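Local coordinates for protein quinoline 2-oxidoreductase medium subunit (Pseudomonas putida, PDB 1T3Q) that binds FAD as the medium, flavin-carrying subunit of a molybdenum hydroxylase that oxidises quinoline, and probably passes electrons through that flavin, at residues Ala5-Ala10 with Pro47-Asp52; Leu97-His102 with Arg185-Tyr190; Thr134-Ser139 with Arg168-Ile173. One frame throughout, in Å; residues are numbered along the deposited sequence.

Interaction 1: Ala5-Ala10 with Pro47-Asp52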
loop_
_atom_site.group_PDB
_atom_site.type_symbol
_atom_site.label_atom_id
_atom_site.label_comp_id
_atom_site.label_asym_id
_atom_site.label_seq_id
_atom_site.Cartn_x
_atom_site.Cartn_y
_atom_site.Cartn_z
ATOM N N ALA C 5 -20.348 -25.200 -7.757
ATOM C CA ALA C 5 -19.861 -26.058 -6.676
ATOM C C ALA C 5 -20.117 -27.554 -6.875
ATOM O O ALA C 5 -21.074 -27.949 -7.534
ATOM C CB ALA C 5 -20.460 -25.603 -5.352
ATOM N N PHE C 6 -19.238 -28.378 -6.306
ATOM C CA PHE C 6 -19.365 -29.835 -6.383
ATOM C C PHE C 6 -18.383 -30.517 -5.433
ATOM O O PHE C 6 -17.388 -29.918 -5.025
ATOM C CB PHE C 6 -19.133 -30.327 -7.822
ATOM C CG PHE C 6 -17.842 -29.846 -8.438
ATOM C CD1 PHE C 6 -16.622 -30.410 -8.075
ATOM C CD2 PHE C 6 -17.848 -28.802 -9.363
ATOM C CE1 PHE C 6 -15.425 -29.939 -8.624
ATOM C CE2 PHE C 6 -16.662 -28.326 -9.916
ATOM C CZ PHE C 6 -15.446 -28.896 -9.545
ATOM N N SER C 7 -18.676 -31.760 -5.059
ATOM C CA SER C 7 -17.779 -32.502 -4.181
ATOM C C SER C 7 -16.806 -33.262 -5.076
ATOM O O SER C 7 -16.964 -33.278 -6.297
ATOM C CB SER C 7 -18.564 -33.474 -3.291
ATOM O OG SER C 7 -19.283 -34.398 -4.078
ATOM N N TYR C 8 -15.808 -33.899 -4.475
ATOM C CA TYR C 8 -14.797 -34.614 -5.247
ATOM C C TYR C 8 -14.351 -35.915 -4.597
ATOM O O TYR C 8 -14.175 -35.984 -3.382
ATOM C CB TYR C 8 -13.582 -33.704 -5.436
ATOM C CG TYR C 8 -12.382 -34.349 -6.095
ATOM C CD1 TYR C 8 -12.249 -34.377 -7.486
ATOM C CD2 TYR C 8 -11.351 -34.889 -5.323
ATOM C CE1 TYR C 8 -11.110 -34.919 -8.092
ATOM C CE2 TYR C 8 -10.214 -35.433 -5.917
ATOM C CZ TYR C 8 -10.099 -35.444 -7.300
ATOM O OH TYR C 8 -8.965 -35.969 -7.878
ATOM N N ARG C 9 -14.169 -36.938 -5.424
ATOM C CA ARG C 9 -13.713 -38.246 -4.971
ATOM C C ARG C 9 -12.787 -38.834 -6.026
ATOM O O ARG C 9 -13.009 -38.660 -7.224
ATOM C CB ARG C 9 -14.899 -39.196 -4.747
ATOM C CG ARG C 9 -15.742 -38.848 -3.541
ATOM C CD ARG C 9 -16.812 -39.900 -3.266
ATOM N NE ARG C 9 -16.256 -41.209 -2.921
ATOM C CZ ARG C 9 -16.968 -42.190 -2.372
ATOM N NH1 ARG C 9 -18.255 -42.001 -2.106
ATOM N NH2 ARG C 9 -16.402 -43.356 -2.086
ATOM N N ALA C 10 -11.744 -39.521 -5.573
ATOM C CA ALA C 10 -10.785 -40.153 -6.470
ATOM C C ALA C 10 -10.539 -41.572 -5.957
ATOM O O ALA C 10 -9.485 -41.871 -5.400
ATOM C CB ALA C 10 -9.482 -39.363 -6.492
ATOM N N PRO C 47 -22.609 -30.751 -12.149
ATOM C CA PRO C 47 -22.458 -32.019 -11.432
ATOM C C PRO C 47 -22.524 -31.812 -9.928
ATOM O O PRO C 47 -22.191 -30.742 -9.422
ATOM C CB PRO C 47 -21.087 -32.506 -11.886
ATOM C CG PRO C 47 -20.325 -31.213 -12.056
ATOM C CD PRO C 47 -21.338 -30.339 -12.776
ATOM N N SER C 48 -22.958 -32.838 -9.211
ATOM C CA SER C 48 -23.041 -32.755 -7.764
ATOM C C SER C 48 -21.672 -33.126 -7.216
ATOM O O SER C 48 -21.229 -32.607 -6.192
ATOM C CB SER C 48 -24.077 -33.752 -7.246
ATOM O OG SER C 48 -23.763 -35.057 -7.698
ATOM N N CYS C 49 -21.001 -34.022 -7.933
ATOM C CA CYS C 49 -19.702 -34.521 -7.520
ATOM C C CYS C 49 -18.892 -34.966 -8.731
ATOM O O CYS C 49 -19.444 -35.484 -9.698
ATOM C CB CYS C 49 -19.910 -35.710 -6.572
ATOM S SG CYS C 49 -18.428 -36.687 -6.173
ATOM N N LEU C 50 -17.586 -34.737 -8.691
ATOM C CA LEU C 50 -16.732 -35.173 -9.785
ATOM C C LEU C 50 -15.944 -36.369 -9.283
ATOM O O LEU C 50 -15.312 -36.311 -8.228
ATOM C CB LEU C 50 -15.778 -34.063 -10.231
ATOM C CG LEU C 50 -16.428 -32.869 -10.941
ATOM C CD1 LEU C 50 -15.338 -31.968 -11.503
ATOM C CD2 LEU C 50 -17.337 -33.361 -12.062
ATOM N N VAL C 51 -15.998 -37.454 -10.041
ATOM C CA VAL C 51 -15.309 -38.679 -9.678
ATOM C C VAL C 51 -14.105 -38.859 -10.586
ATOM O O VAL C 51 -14.244 -39.217 -11.759
ATOM C CB VAL C 51 -16.241 -39.892 -9.822
ATOM C CG1 VAL C 51 -15.541 -41.145 -9.310
ATOM C CG2 VAL C 51 -17.543 -39.635 -9.057
ATOM N N ASP C 52 -12.931 -38.611 -10.021
ATOM C CA ASP C 52 -11.661 -38.706 -10.731
ATOM C C ASP C 52 -11.248 -40.164 -10.916
ATOM O O ASP C 52 -11.458 -40.994 -10.027
ATOM C CB ASP C 52 -10.577 -37.965 -9.930
ATOM C CG ASP C 52 -9.426 -37.473 -10.799
ATOM O OD1 ASP C 52 -9.122 -38.121 -11.820
ATOM O OD2 ASP C 52 -8.818 -36.441 -10.447
HETATM O O HOH W 1 -22.353 -28.091 -9.699
#
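Tyr8 and Leu50 pair side by side where strand 7-9 runs parallel to strand 49-52. The two belong to a three-stranded parallel sheet, ordered 7-9, 49-52, 28-30, in the FAD-binding part of the subunit. Four backbone bonds join the two segments: Ser7 N to Ser48 O, Leu50 N to Ser7 O, Arg9 N to Leu50 O and Asp52 N to Arg9 O.

Phe6 can be followed outward. Phe6 CB lies 3.5 Å from Pro47 O. CG is turned in over the backbone (chi1 53°), which brings the ring to Leu50, with CG near Leu50 CG. CD1 meets Leu50 CG too, while Phe6 CD2 is 4.4 Å from Pro47 CG. Phe6 CE1 is 3.5 Å from Leu50 CD1, and CE2 and CZ touch the same methyl. Leu50 CD1 makes a CH-pi contact over the face, 3.8 Å from the Phe6 ring centroid. Leu40 of helix 36-41 and Pro27 of the small subunit also pack on the Phe6 side chain.

A water bridges Ala5 O and Pro47 O. Gln74 of the small subunit is a second partner of Asp52 OD2. Tyr8 OH donates to that same oxygen, Asp52 OD2, at 2.6 Å, on the anti side and 23° out of the carboxylate plane.

Interaction 2: Leu97-His102 with Arg185-Tyr190. With FAD (flavin-adenine dinucleotide), chain R.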
loop_
_atom_site.group_PDB
_atom_site.type_symbol
_atom_site.label_atom_id
_atom_site.label_comp_id
_atom_site.label_asym_id
_atom_site.label_seq_id
_atom_site.Cartn_x
_atom_site.Cartn_y
_atom_site.Cartn_z
ATOM N N LEU C 97 -2.439 -37.726 -33.455
ATOM C CA LEU C 97 -2.369 -36.970 -32.210
ATOM C C LEU C 97 -1.556 -35.684 -32.314
ATOM O O LEU C 97 -1.702 -34.788 -31.483
ATOM C CB LEU C 97 -1.811 -37.860 -31.098
ATOM C CG LEU C 97 -2.781 -38.950 -30.627
ATOM C CD1 LEU C 97 -2.042 -39.998 -29.815
ATOM C CD2 LEU C 97 -3.892 -38.313 -29.808
ATOM N N ALA C 98 -0.704 -35.587 -33.329
ATOM C CA ALA C 98 0.098 -34.385 -33.520
ATOM C C ALA C 98 -0.811 -33.197 -33.842
ATOM O O ALA C 98 -0.450 -32.041 -33.614
ATOM C CB ALA C 98 1.100 -34.596 -34.653
ATOM N N HIS C 99 -1.994 -33.497 -34.366
ATOM C CA HIS C 99 -2.974 -32.479 -34.737
ATOM C C HIS C 99 -3.890 -32.091 -33.579
ATOM O O HIS C 99 -4.586 -31.077 -33.644
ATOM C CB HIS C 99 -3.835 -32.984 -35.903
ATOM C CG HIS C 99 -3.080 -33.153 -37.186
ATOM N ND1 HIS C 99 -2.800 -32.097 -38.027
ATOM C CD2 HIS C 99 -2.526 -34.248 -37.758
ATOM C CE1 HIS C 99 -2.105 -32.535 -39.063
ATOM N NE2 HIS C 99 -1.925 -33.835 -38.923
ATOM N N VAL C 100 -3.893 -32.893 -32.521
ATOM C CA VAL C 100 -4.756 -32.617 -31.378
ATOM C C VAL C 100 -4.224 -31.549 -30.423
ATOM O O VAL C 100 -3.205 -31.741 -29.753
ATOM C CB VAL C 100 -5.039 -33.915 -30.582
ATOM C CG1 VAL C 100 -5.838 -33.602 -29.325
ATOM C CG2 VAL C 100 -5.805 -34.897 -31.461
ATOM N N ALA C 101 -4.936 -30.424 -30.371
ATOM C CA ALA C 101 -4.596 -29.302 -29.502
ATOM C C ALA C 101 -3.105 -28.971 -29.491
ATOM O O ALA C 101 -2.437 -28.967 -30.529
ATOM C CB ALA C 101 -5.071 -29.597 -28.081
ATOM N N HIS C 102 -2.598 -28.674 -28.302
ATOM C CA HIS C 102 -1.194 -28.351 -28.142
ATOM C C HIS C 102 -0.608 -29.173 -27.011
ATOM O O HIS C 102 -1.323 -29.900 -26.319
ATOM C CB HIS C 102 -1.011 -26.856 -27.860
ATOM C CG HIS C 102 -1.514 -25.974 -28.959
ATOM N ND1 HIS C 102 -2.854 -25.714 -29.150
ATOM C CD2 HIS C 102 -0.860 -25.333 -29.957
ATOM C CE1 HIS C 102 -3.004 -24.953 -30.220
ATOM N NE2 HIS C 102 -1.810 -24.708 -30.729
ATOM N N ARG C 185 -7.613 -23.765 -39.216
ATOM C CA ARG C 185 -7.084 -22.407 -39.386
ATOM C C ARG C 185 -5.576 -22.378 -39.130
ATOM O O ARG C 185 -4.810 -21.833 -39.931
ATOM C CB ARG C 185 -7.813 -21.441 -38.446
ATOM C CG ARG C 185 -9.311 -21.327 -38.742
ATOM C CD ARG C 185 -9.572 -20.651 -40.083
ATOM N NE ARG C 185 -9.769 -19.207 -39.945
ATOM C CZ ARG C 185 -9.144 -18.294 -40.678
ATOM N NH1 ARG C 185 -9.389 -17.004 -40.488
ATOM N NH2 ARG C 185 -8.261 -18.673 -41.588
ATOM N N ARG C 186 -5.162 -22.962 -38.009
ATOM C CA ARG C 186 -3.750 -23.077 -37.633
ATOM C C ARG C 186 -3.602 -24.502 -37.100
ATOM O O ARG C 186 -4.508 -25.001 -36.434
ATOM C CB ARG C 186 -3.372 -22.090 -36.518
ATOM C CG ARG C 186 -3.122 -20.645 -36.955
ATOM C CD ARG C 186 -4.416 -19.933 -37.284
ATOM N NE ARG C 186 -5.356 -20.013 -36.171
ATOM C CZ ARG C 186 -5.264 -19.300 -35.052
ATOM N NH1 ARG C 186 -6.169 -19.457 -34.094
ATOM N NH2 ARG C 186 -4.285 -18.419 -34.900
ATOM N N LYS C 187 -2.480 -25.160 -37.384
ATOM C CA LYS C 187 -2.300 -26.520 -36.890
ATOM C C LYS C 187 -2.539 -26.543 -35.386
ATOM O O LYS C 187 -1.938 -25.766 -34.639
ATOM C CB LYS C 187 -0.898 -27.054 -37.197
ATOM C CG LYS C 187 -0.718 -28.500 -36.737
ATOM C CD LYS C 187 0.526 -29.149 -37.307
ATOM C CE LYS C 187 0.562 -30.632 -36.961
ATOM N NZ LYS C 187 1.690 -31.339 -37.624
ATOM N N GLY C 188 -3.422 -27.439 -34.954
ATOM C CA GLY C 188 -3.757 -27.542 -33.544
ATOM C C GLY C 188 -5.194 -27.093 -33.350
ATOM O O GLY C 188 -5.857 -27.477 -32.385
ATOM N N ASP C 189 -5.663 -26.265 -34.281
ATOM C CA ASP C 189 -7.027 -25.742 -34.268
ATOM C C ASP C 189 -8.037 -26.844 -34.593
ATOM O O ASP C 189 -7.712 -27.800 -35.298
ATOM C CB ASP C 189 -7.168 -24.635 -35.319
ATOM C CG ASP C 189 -6.650 -23.294 -34.840
ATOM O OD1 ASP C 189 -5.661 -23.264 -34.084
ATOM O OD2 ASP C 189 -7.234 -22.263 -35.237
ATOM N N TYR C 190 -9.259 -26.710 -34.082
ATOM C CA TYR C 190 -10.299 -27.689 -34.381
ATOM C C TYR C 190 -10.457 -27.693 -35.893
ATOM O O TYR C 190 -10.650 -26.643 -36.512
ATOM C CB TYR C 190 -11.616 -27.299 -33.719
ATOM C CG TYR C 190 -11.837 -27.978 -32.389
ATOM C CD1 TYR C 190 -12.143 -29.337 -32.325
ATOM C CD2 TYR C 190 -11.720 -27.269 -31.193
ATOM C CE1 TYR C 190 -12.325 -29.973 -31.101
ATOM C CE2 TYR C 190 -11.901 -27.900 -29.964
ATOM C CZ TYR C 190 -12.202 -29.248 -29.927
ATOM O OH TYR C 190 -12.378 -29.871 -28.713
HETATM P PA FAD R . -12.464 -34.795 -19.365
HETATM O O1A FAD R . -12.576 -33.383 -19.824
HETATM O O2A FAD R . -12.240 -35.043 -18.068
HETATM O O5B FAD R . -13.901 -35.205 -19.629
HETATM C C5B FAD R . -14.464 -35.562 -20.933
HETATM C C4B FAD R . -15.955 -36.070 -20.734
HETATM O O4B FAD R . -15.884 -37.551 -20.741
HETATM C C3B FAD R . -16.741 -35.715 -19.425
HETATM O O3B FAD R . -18.113 -35.598 -19.659
HETATM C C2B FAD R . -16.355 -36.899 -18.487
HETATM O O2B FAD R . -17.331 -37.145 -17.505
HETATM C C1B FAD R . -16.341 -38.057 -19.440
HETATM N N9A FAD R . -15.362 -39.100 -19.138
HETATM C C8A FAD R . -13.991 -38.963 -19.063
HETATM N N7A FAD R . -13.352 -40.130 -18.992
HETATM C C5A FAD R . -14.351 -41.075 -19.002
HETATM C C6A FAD R . -14.323 -42.572 -18.972
HETATM N N6A FAD R . -13.231 -43.288 -18.879
HETATM N N1A FAD R . -15.571 -43.181 -19.016
HETATM C C2A FAD R . -16.747 -42.466 -19.105
HETATM N N3A FAD R . -16.868 -41.107 -19.131
HETATM C C4A FAD R . -15.648 -40.449 -19.021
HETATM N N1 FAD R . -9.570 -32.422 -28.781
HETATM C C2 FAD R . -9.397 -32.869 -30.028
HETATM O O2 FAD R . -9.914 -33.885 -30.421
HETATM N N3 FAD R . -8.752 -32.066 -31.028
HETATM C C4 FAD R . -8.354 -30.755 -30.775
HETATM O O4 FAD R . -7.849 -30.111 -31.667
HETATM C C4X FAD R . -8.610 -30.222 -29.433
HETATM N N5 FAD R . -8.247 -28.937 -29.113
HETATM C C5X FAD R . -8.413 -28.515 -27.807
HETATM C C6 FAD R . -8.034 -27.170 -27.492
HETATM C C7 FAD R . -8.162 -26.661 -26.200
HETATM C C7M FAD R . -7.777 -25.222 -25.930
HETATM C C8 FAD R . -8.676 -27.528 -25.112
HETATM C C8M FAD R . -8.835 -27.044 -23.691
HETATM C C9 FAD R . -9.034 -28.871 -25.403
HETATM C C9A FAD R . -8.923 -29.370 -26.740
HETATM N N10 FAD R . -9.293 -30.732 -27.135
HETATM C C10 FAD R . -9.187 -31.149 -28.427
HETATM C "C1'" FAD R . -9.967 -31.593 -26.127
HETATM C "C2'" FAD R . -9.024 -32.666 -25.510
HETATM O "O2'" FAD R . -8.782 -33.696 -26.474
HETATM C "C3'" FAD R . -9.750 -33.197 -24.270
HETATM O "O3'" FAD R . -8.724 -33.646 -23.374
HETATM C "C4'" FAD R . -10.716 -34.372 -24.574
HETATM O "O4'" FAD R . -11.730 -33.985 -25.506
HETATM C "C5'" FAD R . -11.360 -34.751 -23.269
HETATM O "O5'" FAD R . -10.442 -35.742 -22.503
HETATM P P FAD R . -10.201 -35.523 -21.034
HETATM O O1P FAD R . -9.320 -36.698 -20.595
HETATM O O2P FAD R . -9.747 -34.246 -20.731
HETATM O O3P FAD R . -11.496 -35.673 -20.349
HETATM O O HOH W 2 -3.714 -29.571 -37.494
#
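The backbones of Ala101 and Gly188 come closest here, CA to CA 4.5 Å, between a loop that has just left a type I turn (Leu97 to Val100) and a type II turn (Arg186 to Asp189). No direct hydrogen bond crosses. Gly188 CA packs against the carbonyls His99 O and Ala101 O, each 3.6 Å away. Gly188 sits tightly by Ala101 O and His102, at backbone angles that call for glycine.

Lys187 reaches out fully extended, CG anti to the backbone N (chi1 -178°). Lys187 CE makes an off-centre CH-pi contact with the His99 ring, 4.2 Å from the centroid, and NZ lies over a face. The two side chains cross at about a right angle. The same CE touches Ala98 O. At the ring edge, in plane, His99 ND1 meets a water at 2.7 Å, which bonds weakly to Gly188 N.

This is the isoalloxazine end of the FAD pocket, where the FAD-binding and C-terminal family regions meet. Ala101 N gives a weak bond to FAD O4 at 3.2 Å, and Ala101 CB sits against FAD N5. Tyr190 lays one ring face against the flavin, with FAD C4X 3.7 Å above its plane and OH near C10. With Tyr190 replaced by an alanine, the flavin would probably lose the aromatic ring packed against C4X and C10 on that side. Arg186 grips Asp189 OD2 side-on with NE and NH1, and its NH2 makes a salt bridge to Asp718 of the large subunit.

Interaction 3: Thr134-Ser139 with Arg168-Ile173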
loop_
_atom_site.group_PDB
_atom_site.type_symbol
_atom_site.label_atom_id
_atom_site.label_comp_id
_atom_site.label_asym_id
_atom_site.label_seq_id
_atom_site.Cartn_x
_atom_site.Cartn_y
_atom_site.Cartn_z
ATOM N N THR C 134 -12.655 -51.376 -30.754
ATOM C CA THR C 134 -13.734 -51.836 -29.893
ATOM C C THR C 134 -13.595 -51.177 -28.523
ATOM O O THR C 134 -12.500 -51.117 -27.973
ATOM C CB THR C 134 -13.684 -53.367 -29.697
ATOM O OG1 THR C 134 -13.823 -54.021 -30.966
ATOM C CG2 THR C 134 -14.802 -53.824 -28.765
ATOM N N MET C 135 -14.699 -50.675 -27.981
ATOM C CA MET C 135 -14.676 -50.060 -26.662
ATOM C C MET C 135 -15.189 -51.050 -25.633
ATOM O O MET C 135 -16.161 -51.769 -25.883
ATOM C CB MET C 135 -15.569 -48.815 -26.601
ATOM C CG MET C 135 -14.891 -47.530 -27.005
ATOM S SD MET C 135 -14.554 -47.534 -28.741
ATOM C CE MET C 135 -14.378 -45.766 -29.053
ATOM N N TYR C 136 -14.533 -51.084 -24.479
ATOM C CA TYR C 136 -14.960 -51.958 -23.398
ATOM C C TYR C 136 -15.458 -51.047 -22.292
ATOM O O TYR C 136 -14.713 -50.223 -21.763
ATOM C CB TYR C 136 -13.809 -52.853 -22.945
ATOM C CG TYR C 136 -13.475 -53.880 -24.002
ATOM C CD1 TYR C 136 -12.723 -53.536 -25.125
ATOM C CD2 TYR C 136 -13.992 -55.174 -23.929
ATOM C CE1 TYR C 136 -12.498 -54.450 -26.155
ATOM C CE2 TYR C 136 -13.775 -56.098 -24.956
ATOM C CZ TYR C 136 -13.029 -55.726 -26.065
ATOM O OH TYR C 136 -12.825 -56.625 -27.089
ATOM N N ILE C 137 -16.741 -51.196 -21.975
ATOM C CA ILE C 137 -17.415 -50.366 -20.990
ATOM C C ILE C 137 -17.839 -51.131 -19.744
ATOM O O ILE C 137 -18.495 -52.169 -19.837
ATOM C CB ILE C 137 -18.659 -49.724 -21.636
ATOM C CG1 ILE C 137 -18.234 -48.963 -22.900
ATOM C CG2 ILE C 137 -19.352 -48.807 -20.644
ATOM C CD1 ILE C 137 -19.381 -48.573 -23.816
ATOM N N ALA C 138 -17.475 -50.602 -18.580
ATOM C CA ALA C 138 -17.812 -51.238 -17.315
ATOM C C ALA C 138 -19.019 -50.609 -16.641
ATOM O O ALA C 138 -19.255 -49.401 -16.734
ATOM C CB ALA C 138 -16.615 -51.195 -16.373
ATOM N N SER C 139 -19.784 -51.450 -15.956
ATOM C CA SER C 139 -20.966 -51.018 -15.227
ATOM C C SER C 139 -21.071 -51.958 -14.040
ATOM O O SER C 139 -20.254 -52.864 -13.890
ATOM C CB SER C 139 -22.221 -51.152 -16.091
ATOM O OG SER C 139 -22.500 -52.515 -16.362
ATOM N N ARG C 168 -11.236 -49.274 -21.596
ATOM C CA ARG C 168 -10.127 -49.337 -22.531
ATOM C C ARG C 168 -10.637 -49.434 -23.951
ATOM O O ARG C 168 -11.819 -49.673 -24.190
ATOM C CB ARG C 168 -9.234 -50.547 -22.230
ATOM C CG ARG C 168 -9.939 -51.886 -22.378
ATOM C CD ARG C 168 -8.961 -53.054 -22.324
ATOM N NE ARG C 168 -9.651 -54.321 -22.556
ATOM C CZ ARG C 168 -10.477 -54.889 -21.683
ATOM N NH1 ARG C 168 -11.069 -56.035 -21.980
ATOM N NH2 ARG C 168 -10.698 -54.321 -20.505
ATOM N N VAL C 169 -9.726 -49.223 -24.888
ATOM C CA VAL C 169 -10.041 -49.295 -26.295
ATOM C C VAL C 169 -9.076 -50.301 -26.888
ATOM O O VAL C 169 -7.879 -50.267 -26.605
ATOM C CB VAL C 169 -9.829 -47.942 -26.995
ATOM C CG1 VAL C 169 -10.134 -48.079 -28.477
ATOM C CG2 VAL C 169 -10.714 -46.884 -26.358
ATOM N N GLU C 170 -9.604 -51.214 -27.689
ATOM C CA GLU C 170 -8.763 -52.210 -28.323
ATOM C C GLU C 170 -8.760 -51.927 -29.814
ATOM O O GLU C 170 -9.802 -51.940 -30.465
ATOM C CB GLU C 170 -9.275 -53.619 -28.002
ATOM C CG GLU C 170 -9.053 -53.994 -26.531
ATOM C CD GLU C 170 -9.366 -55.448 -26.203
ATOM O OE1 GLU C 170 -9.249 -55.816 -25.016
ATOM O OE2 GLU C 170 -9.727 -56.219 -27.118
ATOM N N ILE C 171 -7.576 -51.637 -30.338
ATOM C CA ILE C 171 -7.410 -51.319 -31.749
ATOM C C ILE C 171 -6.728 -52.448 -32.500
ATOM O O ILE C 171 -5.606 -52.833 -32.169
ATOM C CB ILE C 171 -6.548 -50.055 -31.938
ATOM C CG1 ILE C 171 -7.078 -48.921 -31.063
ATOM C CG2 ILE C 171 -6.552 -49.637 -33.403
ATOM C CD1 ILE C 171 -6.215 -47.678 -31.097
ATOM N N PRO C 172 -7.397 -52.999 -33.523
ATOM C CA PRO C 172 -6.795 -54.086 -34.298
ATOM C C PRO C 172 -5.598 -53.527 -35.055
ATOM O O PRO C 172 -5.701 -52.473 -35.683
ATOM C CB PRO C 172 -7.915 -54.495 -35.252
ATOM C CG PRO C 172 -9.160 -54.114 -34.516
ATOM C CD PRO C 172 -8.792 -52.773 -33.937
ATOM N N ILE C 173 -4.461 -54.208 -34.987
ATOM C CA ILE C 173 -3.285 -53.741 -35.707
ATOM C C ILE C 173 -3.667 -53.730 -37.187
ATOM O O ILE C 173 -3.930 -54.776 -37.782
ATOM C CB ILE C 173 -2.078 -54.668 -35.460
ATOM C CG1 ILE C 173 -1.695 -54.614 -33.977
ATOM C CG2 ILE C 173 -0.904 -54.242 -36.333
ATOM C CD1 ILE C 173 -0.546 -55.520 -33.593
HETATM O O HOH W 3 -11.195 -56.295 -29.368
#
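The Tyr136 ring carries the Arg168 guanidinium flat on one face, the planes 12° apart. It is a cation-pi stack, with Arg168 CZ 4.3 Å from the ring centroid. Arg168 NH1 comes nearest, 3.6 Å from Tyr136 CD2. Glu170 OE1 lies over the same face of the ring, the carboxylate plane turned 38° from it. Glu170 CD is 3.3 Å from Tyr136 CE1. At the ring edge, in plane, a water joins Tyr136 OH to Glu170 OE2.

Glu170 also lies at the edge of the guanidinium. Arg168 NE gives Glu170 OE1 a nearly straight bond of 2.9 Å, in the guanidinium plane, as part of a salt bridge. Arg168 CG is tucked over the backbone (chi1 62°), and the chain then runs extended to NE, which brings the guanidinium over the ring face.

Strands 134-139 and 165-172 pair antiparallel in a five-stranded sheet. Thr134 and Glu170 exchange two backbone bonds, and Tyr136 N binds Arg168 O. On the opposite face, Met135 CG and Val169 CG2 pack 4.3 Å apart, against Leu115 of helix 111-117. The polar face thus holds its charges in a mutual pair: the carboxylate probably tempers the arginine charge and helps to fix the guanidinium's rotation over the tyrosine.

Interaction 1 comes first along the chain. Interaction 3 lies nested inside the loop that interaction 2 closes, on the opposite side of the chain's centre. Centre to centre, interaction 1 is about 30 Å from interaction 2 and about 26 Å from interaction 3. The centres of interactions 2 and 3 are about 25 Å apart, and none touch. Interactions 1 and 3 belong to two different sheets of the FAD-binding family region, one parallel and one antiparallel. Interaction 2 ties that region to the C-terminal one. All three lie near FAD: the side chain of Leu50 is about 7 Å from it and that of Val169 about 9 Å, while interaction 2 touches the flavin itself. Interaction 1 also faces the small subunit, and interaction 2 meets both partner subunits.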